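Local coordinates for protein ElaA (Escherichia coli, PDB 5Z6N) that probably acts as an N-acetyltransferase of the GNAT superfamily, transferring the acetyl group of acetyl coenzyme A to an amine acceptor, at residues Q22-V27 with Y36-G41; V29-C34 with A85-K90; T45-H50 with H105-K110; A61-L66 with Q93-K98. One frame throughout, in Å; residues are numbered along the deposited sequence.

Contact 1 of 4, residues Q22-V27 with Y36-G41; sequences QLRCAV and YQDIDG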
loop_
_atom_site.group_PDB
_atom_site.type_symbol
_atom_site.label_atom_id
_atom_site.label_comp_id
_atom_site.label_asym_id
_atom_site.label_seq_id
_atom_site.Cartn_x
_atom_site.Cartn_y
_atom_site.Cartn_z
ATOM N N GLN B 22 -3.489 -1.085 3.544
ATOM C CA GLN B 22 -4.343 -2.131 2.992
ATOM C C GLN B 22 -5.793 -1.681 2.928
ATOM O O GLN B 22 -6.512 -1.997 1.973
ATOM C CB GLN B 22 -4.207 -3.401 3.832
ATOM C CG GLN B 22 -5.387 -4.345 3.774
ATOM C CD GLN B 22 -5.231 -5.523 4.729
ATOM O OE1 GLN B 22 -4.682 -6.556 4.360
ATOM N NE2 GLN B 22 -5.706 -5.369 5.955
ATOM N N LEU B 23 -6.243 -0.945 3.943
ATOM C CA LEU B 23 -7.592 -0.396 3.937
ATOM C C LEU B 23 -7.708 0.789 2.986
ATOM O O LEU B 23 -8.748 0.963 2.338
ATOM C CB LEU B 23 -7.981 -0.015 5.368
ATOM C CG LEU B 23 -9.389 0.426 5.759
ATOM C CD1 LEU B 23 -9.502 1.924 5.614
ATOM C CD2 LEU B 23 -10.461 -0.295 4.948
ATOM N N ARG B 24 -6.648 1.594 2.867
ATOM C CA ARG B 24 -6.639 2.667 1.879
ATOM C C ARG B 24 -6.668 2.105 0.466
ATOM O O ARG B 24 -7.407 2.597 -0.396
ATOM C CB ARG B 24 -5.412 3.558 2.077
ATOM C CG ARG B 24 -5.614 4.697 3.062
ATOM C CD ARG B 24 -4.304 5.077 3.717
ATOM N NE ARG B 24 -3.350 5.615 2.752
ATOM C CZ ARG B 24 -2.220 6.228 3.086
ATOM N NH1 ARG B 24 -1.408 6.685 2.144
ATOM N NH2 ARG B 24 -1.903 6.391 4.362
ATOM N N CYS B 25 -5.859 1.076 0.208
ATOM C CA CYS B 25 -5.891 0.405 -1.086
ATOM C C CYS B 25 -7.278 -0.158 -1.372
ATOM O O CYS B 25 -7.815 -0.000 -2.475
ATOM C CB CYS B 25 -4.838 -0.706 -1.117
ATOM S SG CYS B 25 -4.560 -1.450 -2.737
ATOM N N ALA B 26 -7.882 -0.801 -0.368
ATOM C CA ALA B 26 -9.177 -1.447 -0.559
ATOM C C ALA B 26 -10.273 -0.451 -0.916
ATOM O O ALA B 26 -11.265 -0.821 -1.554
ATOM C CB ALA B 26 -9.560 -2.218 0.703
ATOM N N VAL B 27 -10.117 0.811 -0.525
ATOM C CA VAL B 27 -11.172 1.797 -0.722
ATOM C C VAL B 27 -10.903 2.767 -1.866
ATOM O O VAL B 27 -11.786 3.028 -2.692
ATOM C CB VAL B 27 -11.378 2.634 0.553
ATOM C CG1 VAL B 27 -12.258 3.831 0.257
ATOM C CG2 VAL B 27 -11.986 1.774 1.653
ATOM N N TYR B 36 -3.905 4.392 -8.920
ATOM C CA TYR B 36 -3.173 5.615 -8.619
ATOM C C TYR B 36 -2.157 5.230 -7.548
ATOM O O TYR B 36 -2.134 4.097 -7.057
ATOM C CB TYR B 36 -3.983 6.857 -8.213
ATOM C CG TYR B 36 -4.330 6.953 -6.742
ATOM C CD1 TYR B 36 -5.314 6.148 -6.183
ATOM C CD2 TYR B 36 -3.683 7.865 -5.914
ATOM C CE1 TYR B 36 -5.636 6.240 -4.832
ATOM C CE2 TYR B 36 -3.997 7.964 -4.568
ATOM C CZ TYR B 36 -4.974 7.151 -4.032
ATOM O OH TYR B 36 -5.289 7.247 -2.694
ATOM N N GLN B 37 -1.299 6.190 -7.192
ATOM C CA GLN B 37 -0.222 5.967 -6.225
ATOM C C GLN B 37 -0.707 6.372 -4.835
ATOM O O GLN B 37 -0.492 7.490 -4.361
ATOM C CB GLN B 37 1.026 6.741 -6.635
ATOM C CG GLN B 37 2.257 6.431 -5.805
ATOM C CD GLN B 37 2.853 5.075 -6.128
ATOM O OE1 GLN B 37 3.033 4.726 -7.297
ATOM N NE2 GLN B 37 3.165 4.302 -5.091
ATOM N N ASP B 38 -1.369 5.427 -4.164
ATOM C CA ASP B 38 -1.889 5.699 -2.826
ATOM C C ASP B 38 -0.769 5.885 -1.810
ATOM O O ASP B 38 -0.925 6.639 -0.842
ATOM C CB ASP B 38 -2.820 4.569 -2.384
ATOM C CG ASP B 38 -3.190 4.667 -0.918
ATOM O OD1 ASP B 38 -3.699 5.731 -0.509
ATOM O OD2 ASP B 38 -2.957 3.690 -0.173
ATOM N N ILE B 39 0.358 5.215 -2.017
ATOM C CA ILE B 39 1.475 5.234 -1.077
ATOM C C ILE B 39 2.479 6.239 -1.636
ATOM O O ILE B 39 3.332 5.914 -2.463
ATOM C CB ILE B 39 2.067 3.839 -0.889
ATOM C CG1 ILE B 39 1.008 2.908 -0.292
ATOM C CG2 ILE B 39 3.283 3.876 -0.002
ATOM C CD1 ILE B 39 1.183 1.453 -0.663
ATOM N N ASP B 40 2.370 7.487 -1.175
ATOM C CA ASP B 40 3.039 8.615 -1.809
ATOM C C ASP B 40 4.209 9.174 -1.009
ATOM O O ASP B 40 4.833 10.143 -1.456
ATOM C CB ASP B 40 2.029 9.738 -2.078
ATOM C CG ASP B 40 1.274 10.162 -0.827
ATOM O OD1 ASP B 40 1.647 9.732 0.286
ATOM O OD2 ASP B 40 0.302 10.934 -0.957
ATOM N N GLY B 41 4.519 8.610 0.154
ATOM C CA GLY B 41 5.615 9.120 0.959
ATOM C C GLY B 41 5.159 9.951 2.141
ATOM O O GLY B 41 5.739 9.870 3.228
#
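Arg24 holds Asp38 side-on through two nitrogens. Its NE donates to Asp38 OD1 over 3.3 Å in a nearly straight salt-bridge bond (N-H...O 166°), and Arg24 NH1 reaches the backbone Asp38 O at 3.0 Å. Both acceptors lie close to the guanidinium plane; Asp38 OD1, met on its syn side, takes the bond from NE, with the carboxylate plane turned 83° from the guanidinium. NH1 approaches the carbonyl from above its plane. The third nitrogen, NH2, forms a salt bridge with Asp43, while Asp38 OD1 is shared with Arg79 NE; the two opposite charges thus belong to a buried network. A methionine in place of Arg24 would probably leave the Asp38 carbonyl without this donor and take from Asp38 and Asp43 one of their positive partners, setting the 36-41 loop freer to shift.

This ties the first long helix of the GNAT fold, 14-31, to the irregular loop that leads on to strand 49-54. Arginine suits the helix side because its bend at chi3 turns the guanidinium toward the loop while CB still packs on Asp38 OD2. Asp38 answers with CG anti to its own N (chi1 170°), which aims the short carboxylate at the helix. Further out, Gln37 NE2 braces the loop by donating to Ile39 O, and both residues also meet the second subunit, Ile39 packing on Tyr18 there.

Contact 2 of 4, residues V29-C34 with A85-K90; sequences VVEQNC and ALRGEK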
loop_
_atom_site.group_PDB
_atom_site.type_symbol
_atom_site.label_atom_id
_atom_site.label_comp_id
_atom_site.label_asym_id
_atom_site.label_seq_id
_atom_site.Cartn_x
_atom_site.Cartn_y
_atom_site.Cartn_z
ATOM N N VAL B 29 -8.240 2.578 -4.105
ATOM C CA VAL B 29 -7.707 1.921 -5.291
ATOM C C VAL B 29 -8.688 0.902 -5.852
ATOM O O VAL B 29 -9.088 0.987 -7.013
ATOM C CB VAL B 29 -6.340 1.271 -4.984
ATOM C CG1 VAL B 29 -5.868 0.451 -6.172
ATOM C CG2 VAL B 29 -5.313 2.337 -4.636
ATOM N N VAL B 30 -9.100 -0.062 -5.027
ATOM C CA VAL B 30 -9.881 -1.207 -5.479
ATOM C C VAL B 30 -11.358 -0.922 -5.720
ATOM O O VAL B 30 -11.882 -1.165 -6.813
ATOM C CB VAL B 30 -9.786 -2.351 -4.455
ATOM C CG1 VAL B 30 -10.562 -3.556 -4.937
ATOM C CG2 VAL B 30 -8.334 -2.722 -4.218
ATOM N N GLU B 31 -12.035 -0.404 -4.692
ATOM C CA GLU B 31 -13.486 -0.270 -4.744
ATOM C C GLU B 31 -13.831 0.977 -5.550
ATOM O O GLU B 31 -14.850 1.010 -6.252
ATOM C CB GLU B 31 -14.074 -0.198 -3.333
ATOM C CG GLU B 31 -15.223 0.783 -3.135
ATOM C CD GLU B 31 -15.597 0.933 -1.673
ATOM O OE1 GLU B 31 -16.782 1.199 -1.388
ATOM O OE2 GLU B 31 -14.701 0.782 -0.818
ATOM N N GLN B 32 -13.004 2.012 -5.461
ATOM C CA GLN B 32 -13.235 3.236 -6.213
ATOM C C GLN B 32 -12.620 3.197 -7.606
ATOM O O GLN B 32 -12.642 4.216 -8.306
ATOM C CB GLN B 32 -12.721 4.450 -5.428
ATOM C CG GLN B 32 -13.815 5.088 -4.575
ATOM C CD GLN B 32 -13.295 6.072 -3.545
ATOM O OE1 GLN B 32 -12.253 6.702 -3.733
ATOM N NE2 GLN B 32 -14.028 6.212 -2.445
ATOM N N ASN B 33 -12.077 2.047 -8.021
ATOM C CA ASN B 33 -11.694 1.804 -9.415
ATOM C C ASN B 33 -10.742 2.888 -9.929
ATOM O O ASN B 33 -10.976 3.515 -10.963
ATOM C CB ASN B 33 -12.945 1.701 -10.294
ATOM C CG ASN B 33 -12.646 1.203 -11.693
ATOM O OD1 ASN B 33 -11.949 0.207 -11.878
ATOM N ND2 ASN B 33 -13.173 1.903 -12.690
ATOM N N CYS B 34 -9.657 3.112 -9.187
ATOM C CA CYS B 34 -8.753 4.229 -9.460
ATOM C C CYS B 34 -7.304 3.790 -9.293
ATOM O O CYS B 34 -6.724 3.908 -8.204
ATOM C CB CYS B 34 -9.068 5.419 -8.553
ATOM S SG CYS B 34 -8.001 6.855 -8.788
ATOM N N ALA B 85 -18.566 -2.015 5.577
ATOM C CA ALA B 85 -19.475 -2.771 6.426
ATOM C C ALA B 85 -20.090 -1.912 7.526
ATOM O O ALA B 85 -21.125 -2.293 8.084
ATOM C CB ALA B 85 -18.746 -3.966 7.044
ATOM N N LEU B 86 -19.496 -0.756 7.831
ATOM C CA LEU B 86 -19.866 0.023 9.009
ATOM C C LEU B 86 -20.415 1.407 8.675
ATOM O O LEU B 86 -20.431 2.279 9.551
ATOM C CB LEU B 86 -18.665 0.173 9.946
ATOM C CG LEU B 86 -18.420 -0.901 11.001
ATOM C CD1 LEU B 86 -17.745 -2.116 10.395
ATOM C CD2 LEU B 86 -17.594 -0.327 12.134
ATOM N N ARG B 87 -20.864 1.644 7.444
ATOM C CA ARG B 87 -21.229 3.005 7.072
ATOM C C ARG B 87 -22.723 3.269 7.227
ATOM O O ARG B 87 -23.546 2.353 7.320
ATOM C CB ARG B 87 -20.803 3.332 5.641
ATOM C CG ARG B 87 -19.404 2.921 5.303
ATOM C CD ARG B 87 -19.138 3.002 3.794
ATOM N NE ARG B 87 -17.707 2.990 3.554
ATOM C CZ ARG B 87 -17.172 2.699 2.377
ATOM N NH1 ARG B 87 -17.956 2.398 1.354
ATOM N NH2 ARG B 87 -15.858 2.693 2.210
ATOM N N GLY B 88 -23.055 4.561 7.241
ATOM C CA GLY B 88 -24.410 5.012 7.477
ATOM C C GLY B 88 -24.802 5.030 8.933
ATOM O O GLY B 88 -25.984 4.846 9.249
ATOM N N GLU B 89 -23.847 5.253 9.839
ATOM C CA GLU B 89 -24.117 4.992 11.247
ATOM C C GLU B 89 -23.245 5.704 12.279
ATOM O O GLU B 89 -22.896 5.113 13.306
ATOM C CB GLU B 89 -24.075 3.483 11.491
ATOM C CG GLU B 89 -24.960 3.002 12.616
ATOM C CD GLU B 89 -25.459 1.595 12.380
ATOM O OE1 GLU B 89 -25.089 1.004 11.345
ATOM O OE2 GLU B 89 -26.218 1.079 13.227
ATOM N N LYS B 90 -22.891 6.964 12.022
ATOM C CA LYS B 90 -22.346 7.935 12.969
ATOM C C LYS B 90 -20.825 7.798 13.106
ATOM O O LYS B 90 -20.205 8.668 13.722
ATOM C CB LYS B 90 -22.965 7.842 14.380
ATOM C CG LYS B 90 -23.748 9.070 14.840
ATOM C CD LYS B 90 -24.645 8.704 16.022
ATOM C CE LYS B 90 -25.248 9.926 16.712
ATOM N NZ LYS B 90 -26.244 10.668 15.885
#
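Glu31 and Arg87 alone touch across this contact, and the chain comes to Glu31 along the last turn of helix 14-31. Val29, on that turn, is buried and packs on Val29 of the second subunit, so one side of the turn belongs to the dimer interface. Glu31 points toward the 85-90 loop, with a chain that runs out straight beyond CG. Arg87 comes from the opposite direction, CG anti to its carbonyl carbon (chi1 -46°) and extended as far as NE, so that the two long side chains span backbones whose nearest CA atoms, of Glu31 and Ala85, are 12.9 Å apart. Arg87 NH1 donates to the syn lone pair of Glu31 OE1 at 3.2 Å, almost straight at 167°. The two flat groups are only 18° from coplanar, yet the pairing is single, since Glu31 OE2 and Arg87 NH2 remain 3.8 Å apart.

Beyond Glu31 a Schellman motif closes the helix: Cys34 N bonds to Val29 O, Asn33 N bonds weakly to Val30 O, and Asn33 takes the positive phi that asparagine tolerates well.

On the other side, Arg87 and Gly88 lie in the loop that leads into helix 91-106, the loop and helix start that in GNAT relatives bind the pyrophosphate of acetyl coenzyme A. Arg87 NE is fixed by Val82 O, steadying the guanidinium. Because both partners are exposed and bound by one hydrogen bond, with Glu84 bringing a like charge near Glu31 OE2, solvent probably screens this bridge and its contribution is likely to be modest.

Contact 3 of 4, residues T45-H50 with H105-K110; sequences TGDNRH and HHWPDK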
loop_
_atom_site.group_PDB
_atom_site.type_symbol
_atom_site.label_atom_id
_atom_site.label_comp_id
_atom_site.label_asym_id
_atom_site.label_seq_id
_atom_site.Cartn_x
_atom_site.Cartn_y
_atom_site.Cartn_z
ATOM N N THR B 45 6.846 11.267 7.568
ATOM C CA THR B 45 7.726 12.420 7.460
ATOM C C THR B 45 7.101 13.538 8.281
ATOM O O THR B 45 5.876 13.624 8.417
ATOM C CB THR B 45 8.056 12.909 6.042
ATOM O OG1 THR B 45 9.214 13.756 6.085
ATOM C CG2 THR B 45 6.893 13.681 5.448
ATOM N N GLY B 46 7.970 14.380 8.845
ATOM C CA GLY B 46 7.568 15.582 9.551
ATOM C C GLY B 46 6.802 15.349 10.834
ATOM O O GLY B 46 7.124 14.438 11.603
ATOM N N ASP B 47 5.788 16.183 11.075
ATOM C CA ASP B 47 4.914 16.074 12.237
ATOM C C ASP B 47 3.567 15.453 11.883
ATOM O O ASP B 47 2.548 15.774 12.506
ATOM C CB ASP B 47 4.708 17.448 12.878
ATOM C CG ASP B 47 4.761 17.400 14.392
ATOM O OD1 ASP B 47 5.528 16.577 14.938
ATOM O OD2 ASP B 47 4.044 18.192 15.039
ATOM N N ASN B 48 3.541 14.576 10.885
ATOM C CA ASN B 48 2.296 14.051 10.350
ATOM C C ASN B 48 1.794 12.890 11.195
ATOM O O ASN B 48 2.573 12.037 11.629
ATOM C CB ASN B 48 2.482 13.611 8.899
ATOM C CG ASN B 48 2.749 14.778 7.975
ATOM O OD1 ASN B 48 2.484 15.929 8.318
ATOM N ND2 ASN B 48 3.267 14.489 6.791
ATOM N N ARG B 49 0.481 12.866 11.413
ATOM C CA ARG B 49 -0.164 11.922 12.310
ATOM C C ARG B 49 -1.193 11.105 11.543
ATOM O O ARG B 49 -1.663 11.504 10.473
ATOM C CB ARG B 49 -0.861 12.646 13.474
ATOM C CG ARG B 49 -0.133 13.890 13.963
ATOM C CD ARG B 49 -0.690 14.382 15.291
ATOM N NE ARG B 49 -1.067 13.274 16.160
ATOM C CZ ARG B 49 -0.313 12.833 17.161
ATOM N NH1 ARG B 49 0.858 13.401 17.411
ATOM N NH2 ARG B 49 -0.715 11.817 17.910
ATOM N N HIS B 50 -1.555 9.960 12.114
ATOM C CA HIS B 50 -2.596 9.103 11.568
ATOM C C HIS B 50 -3.589 8.738 12.662
ATOM O O HIS B 50 -3.208 8.521 13.818
ATOM C CB HIS B 50 -2.017 7.821 10.947
ATOM C CG HIS B 50 -0.818 8.050 10.072
ATOM N ND1 HIS B 50 0.432 8.349 10.580
ATOM C CD2 HIS B 50 -0.689 8.052 8.722
ATOM C CE1 HIS B 50 1.281 8.503 9.578
ATOM N NE2 HIS B 50 0.626 8.332 8.442
ATOM N N HIS B 105 -5.867 20.559 18.810
ATOM C CA HIS B 105 -4.876 20.439 19.873
ATOM C C HIS B 105 -3.478 20.756 19.360
ATOM O O HIS B 105 -2.820 21.685 19.844
ATOM C CB HIS B 105 -4.926 19.033 20.475
ATOM C CG HIS B 105 -4.134 18.884 21.738
ATOM N ND1 HIS B 105 -4.207 17.761 22.534
ATOM C CD2 HIS B 105 -3.253 19.715 22.344
ATOM C CE1 HIS B 105 -3.407 17.906 23.574
ATOM N NE2 HIS B 105 -2.815 19.083 23.482
ATOM N N HIS B 106 -3.007 19.996 18.369
ATOM C CA HIS B 106 -1.606 20.089 17.970
ATOM C C HIS B 106 -1.279 21.456 17.380
ATOM O O HIS B 106 -0.281 22.080 17.757
ATOM C CB HIS B 106 -1.258 18.970 16.988
ATOM C CG HIS B 106 -0.749 17.728 17.652
ATOM N ND1 HIS B 106 -1.566 16.865 18.351
ATOM C CD2 HIS B 106 0.503 17.220 17.746
ATOM C CE1 HIS B 106 -0.843 15.871 18.833
ATOM N NE2 HIS B 106 0.417 16.064 18.482
ATOM N N TRP B 107 -2.110 21.947 16.461
ATOM C CA TRP B 107 -1.873 23.227 15.797
ATOM C C TRP B 107 -3.104 24.121 15.894
ATOM O O TRP B 107 -3.810 24.335 14.902
ATOM C CB TRP B 107 -1.473 23.013 14.339
ATOM C CG TRP B 107 -0.348 22.067 14.227
ATOM C CD1 TRP B 107 0.974 22.328 14.449
ATOM C CD2 TRP B 107 -0.439 20.682 13.900
ATOM N NE1 TRP B 107 1.716 21.183 14.263
ATOM C CE2 TRP B 107 0.872 20.162 13.927
ATOM C CE3 TRP B 107 -1.499 19.834 13.582
ATOM C CZ2 TRP B 107 1.143 18.825 13.643
ATOM C CZ3 TRP B 107 -1.224 18.507 13.301
ATOM C CH2 TRP B 107 0.086 18.015 13.332
ATOM N N PRO B 108 -3.378 24.673 17.078
ATOM C CA PRO B 108 -4.355 25.762 17.157
ATOM C C PRO B 108 -3.811 26.968 16.412
ATOM O O PRO B 108 -2.609 27.079 16.159
ATOM C CB PRO B 108 -4.472 26.031 18.663
ATOM C CG PRO B 108 -3.142 25.633 19.206
ATOM C CD PRO B 108 -2.666 24.479 18.353
ATOM N N ASP B 109 -4.717 27.877 16.045
ATOM C CA ASP B 109 -4.362 29.065 15.263
ATOM C C ASP B 109 -3.791 28.673 13.900
ATOM O O ASP B 109 -2.860 29.298 13.387
ATOM C CB ASP B 109 -3.389 29.967 16.026
ATOM C CG ASP B 109 -3.754 30.104 17.490
ATOM O OD1 ASP B 109 -4.956 29.989 17.815
ATOM O OD2 ASP B 109 -2.844 30.318 18.318
ATOM N N LYS B 110 -4.351 27.609 13.318
ATOM C CA LYS B 110 -4.087 27.206 11.945
ATOM C C LYS B 110 -5.390 26.593 11.431
ATOM O O LYS B 110 -5.980 25.732 12.106
ATOM C CB LYS B 110 -2.940 26.206 11.801
ATOM C CG LYS B 110 -1.574 26.828 11.546
ATOM C CD LYS B 110 -0.620 25.824 10.911
ATOM C CE LYS B 110 0.676 26.484 10.446
ATOM N NZ LYS B 110 1.416 27.116 11.577
#
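Trp107, Arg49 and His106 carry this contact, with Asp47 at its margin. Arg49 sets its CD over the His106 imidazole: CD of Arg49 sits 3.8 Å from the centroid of the His106 ring and only 9° off the normal, a clear CH-pi contact. Beyond CD the guanidinium leans 38° against the ring and brings one of its faces over His106 CE1. CG of Arg49 stands beside its backbone N, anti to the carbonyl carbon, and the bend at chi3 then swings the guanidinium back over the rim of the histidine. Its NE is in a salt bridge with Asp6 of strand 3-8, so the methylenes can serve packing while the charge is answered on the sheet.

Here helix 91-106 ends, just where strand 49-54 enters the central GNAT sheet between strands 3-8 and 59-67. The approach to that strand is a type II' turn, Thr45 to Asn48, in which Gly46 takes the positive phi that glycine accepts readily.

Trp107 is the first residue to leave helical geometry, and its indole reaches across with its six-membered edge leading. Trp107 CH2 meets the backbone Asp47 O at 3.4 Å in the ring plane, and CZ2 of Trp107 lies 3.3 Å from Asp47 OD2, the carboxylate being turned 76° to the indole. Trp107 CH2 also touches Arg49 CG obliquely, and His106 CB covers part of one indole face, so that the two aromatic residues pack against each other as well. Behind them, Trp107 rests on Lys67 and Val75.

Contact 4 of 4, residues A61-L66 with Q93-K98; sequences AYARIL and QQLMSK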
loop_
_atom_site.group_PDB
_atom_site.type_symbol
_atom_site.label_atom_id
_atom_site.label_comp_id
_atom_site.label_asym_id
_atom_site.label_seq_id
_atom_site.Cartn_x
_atom_site.Cartn_y
_atom_site.Cartn_z
ATOM N N ALA B 61 -11.882 2.602 10.263
ATOM C CA ALA B 61 -11.943 4.051 10.133
ATOM C C ALA B 61 -10.525 4.597 10.138
ATOM O O ALA B 61 -9.672 4.102 10.879
ATOM C CB ALA B 61 -12.760 4.686 11.265
ATOM N N TYR B 62 -10.280 5.621 9.322
ATOM C CA TYR B 62 -8.925 6.130 9.161
ATOM C C TYR B 62 -8.955 7.534 8.576
ATOM O O TYR B 62 -9.825 7.859 7.763
ATOM C CB TYR B 62 -8.087 5.212 8.261
ATOM C CG TYR B 62 -6.735 5.793 7.884
ATOM C CD1 TYR B 62 -5.633 5.576 8.684
ATOM C CD2 TYR B 62 -6.572 6.569 6.743
ATOM C CE1 TYR B 62 -4.409 6.100 8.370
ATOM C CE2 TYR B 62 -5.351 7.100 6.422
ATOM C CZ TYR B 62 -4.270 6.861 7.239
ATOM O OH TYR B 62 -3.037 7.381 6.932
ATOM N N ALA B 63 -7.981 8.347 8.982
ATOM C CA ALA B 63 -7.702 9.629 8.353
ATOM C C ALA B 63 -6.281 10.034 8.710
ATOM O O ALA B 63 -5.785 9.712 9.793
ATOM C CB ALA B 63 -8.699 10.708 8.787
ATOM N N ARG B 64 -5.621 10.727 7.784
ATOM C CA ARG B 64 -4.266 11.204 8.005
ATOM C C ARG B 64 -4.229 12.724 7.929
ATOM O O ARG B 64 -5.072 13.362 7.285
ATOM C CB ARG B 64 -3.269 10.600 6.999
ATOM C CG ARG B 64 -2.934 11.504 5.827
ATOM C CD ARG B 64 -1.905 10.848 4.896
ATOM N NE ARG B 64 -1.969 11.426 3.566
ATOM C CZ ARG B 64 -1.228 11.009 2.546
ATOM N NH1 ARG B 64 -0.361 10.017 2.713
ATOM N NH2 ARG B 64 -1.339 11.581 1.355
ATOM N N ILE B 65 -3.232 13.290 8.601
ATOM C CA ILE B 65 -3.116 14.725 8.804
ATOM C C ILE B 65 -1.730 15.157 8.350
ATOM O O ILE B 65 -0.721 14.686 8.890
ATOM C CB ILE B 65 -3.340 15.097 10.276
ATOM C CG1 ILE B 65 -4.687 14.566 10.772
ATOM C CG2 ILE B 65 -3.233 16.582 10.461
ATOM C CD1 ILE B 65 -4.871 14.727 12.258
ATOM N N LEU B 66 -1.675 16.054 7.371
ATOM C CA LEU B 66 -0.412 16.581 6.874
ATOM C C LEU B 66 -0.136 17.947 7.494
ATOM O O LEU B 66 -0.999 18.833 7.472
ATOM C CB LEU B 66 -0.424 16.676 5.347
ATOM C CG LEU B 66 -0.857 15.406 4.607
ATOM C CD1 LEU B 66 -0.818 15.606 3.111
ATOM C CD2 LEU B 66 -0.012 14.211 5.000
ATOM N N GLN B 93 -18.873 10.691 11.370
ATOM C CA GLN B 93 -18.927 11.884 12.207
ATOM C C GLN B 93 -17.982 11.773 13.398
ATOM O O GLN B 93 -17.444 12.787 13.859
ATOM C CB GLN B 93 -20.369 12.122 12.666
ATOM C CG GLN B 93 -20.538 13.088 13.827
ATOM C CD GLN B 93 -20.563 12.382 15.169
ATOM O OE1 GLN B 93 -21.285 11.400 15.352
ATOM N NE2 GLN B 93 -19.771 12.875 16.116
ATOM N N GLN B 94 -17.756 10.556 13.898
ATOM C CA GLN B 94 -16.828 10.379 15.011
ATOM C C GLN B 94 -15.380 10.523 14.554
ATOM O O GLN B 94 -14.565 11.147 15.244
ATOM C CB GLN B 94 -17.057 9.021 15.673
ATOM C CG GLN B 94 -18.237 8.994 16.626
ATOM C CD GLN B 94 -18.784 7.595 16.827
ATOM O OE1 GLN B 94 -19.996 7.391 16.885
ATOM N NE2 GLN B 94 -17.889 6.620 16.922
ATOM N N LEU B 95 -15.044 9.957 13.394
ATOM C CA LEU B 95 -13.686 10.083 12.870
ATOM C C LEU B 95 -13.321 11.541 12.634
ATOM O O LEU B 95 -12.227 11.990 12.999
ATOM C CB LEU B 95 -13.553 9.278 11.574
ATOM C CG LEU B 95 -12.374 9.595 10.653
ATOM C CD1 LEU B 95 -11.048 9.323 11.340
ATOM C CD2 LEU B 95 -12.482 8.815 9.358
ATOM N N MET B 96 -14.233 12.298 12.026
ATOM C CA MET B 96 -13.948 13.684 11.672
ATOM C C MET B 96 -13.704 14.537 12.912
ATOM O O MET B 96 -12.698 15.247 13.004
ATOM C CB MET B 96 -15.103 14.248 10.847
ATOM C CG MET B 96 -15.199 13.664 9.456
ATOM S SD MET B 96 -13.738 14.089 8.495
ATOM C CE MET B 96 -13.830 15.879 8.556
ATOM N N SER B 97 -14.618 14.469 13.882
ATOM C CA SER B 97 -14.518 15.329 15.058
ATOM C C SER B 97 -13.288 15.006 15.900
ATOM O O SER B 97 -12.700 15.910 16.505
ATOM C CB SER B 97 -15.789 15.207 15.898
ATOM O OG SER B 97 -16.125 13.847 16.102
ATOM N N LYS B 98 -12.884 13.735 15.959
ATOM C CA LYS B 98 -11.667 13.396 16.688
ATOM C C LYS B 98 -10.422 13.831 15.926
ATOM O O LYS B 98 -9.400 14.151 16.544
ATOM C CB LYS B 98 -11.631 11.896 16.978
ATOM C CG LYS B 98 -12.792 11.428 17.840
ATOM C CD LYS B 98 -12.598 10.003 18.324
ATOM C CE LYS B 98 -13.616 9.649 19.403
ATOM N NZ LYS B 98 -15.011 9.574 18.879
#
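Leu95 sets CG anti to its backbone N (chi1 162°) and, with chi2 at 62°, spreads its two methyls over the strand, one for each of two neighbouring residues. CD1 lands on Ala63 CB at 3.7 Å, a plain apolar contact, while CD2 of Leu95 lies against the backbone oxygen of Tyr62, 3.2 Å from Tyr62 O. Leu95 offers that carbonyl no hydrogen bond; the Tyr62 backbone is paired with Ile81 of the next strand.

The side chains of the strand alternate in the usual way. Ala61 and Ala63 point toward helix 91-106, and the small Ala63 is consistent with the close approach of the helix; Tyr62 points away, its OH making a weak hydrogen bond with Arg24 of helix 14-31. Helix 91-106 is the connection of the beta-alpha-beta crossover between the parallel strands 75-82 and 112-117, the part of the GNAT fold that in relatives binds acetyl coenzyme A. Leu95 also touches Val80, so one buried leucine spans two adjacent strands. With alanine at Leu95 a gap is likely to open between helix and sheet, leaving Ala63 without the leucine methyl it packs on.

Half a turn on, facing away from the strand, Ser97 OG donates to Gln93 O, one turn back, at 2.8 Å and in the carbonyl plane, and that oxygen also receives Ser97 N. Serine thereby satisfies its hydroxyl within the helix.

How the contacts relate
From the N terminus, helix 14-31 supplies the first partner of contact 1, which closes a short loop back onto residues 36-41. Contact 2 starts before that loop is complete, on the end of the same helix, and closes far later at 85-90, so it crosses contact 1 and also contacts 3 and 4. Contacts 3 and 4 follow contact 1 in series: contact 4, from strand 59-67 to helix 91-106, falls wholly within the longer span of contact 3, which joins the start of strand 49-54 to that helix's end. A salt bridge from Asp40 to Arg64 links contacts 1 and 4, while neighbouring strands join contacts 3 and 4 through Arg49 and Ile65.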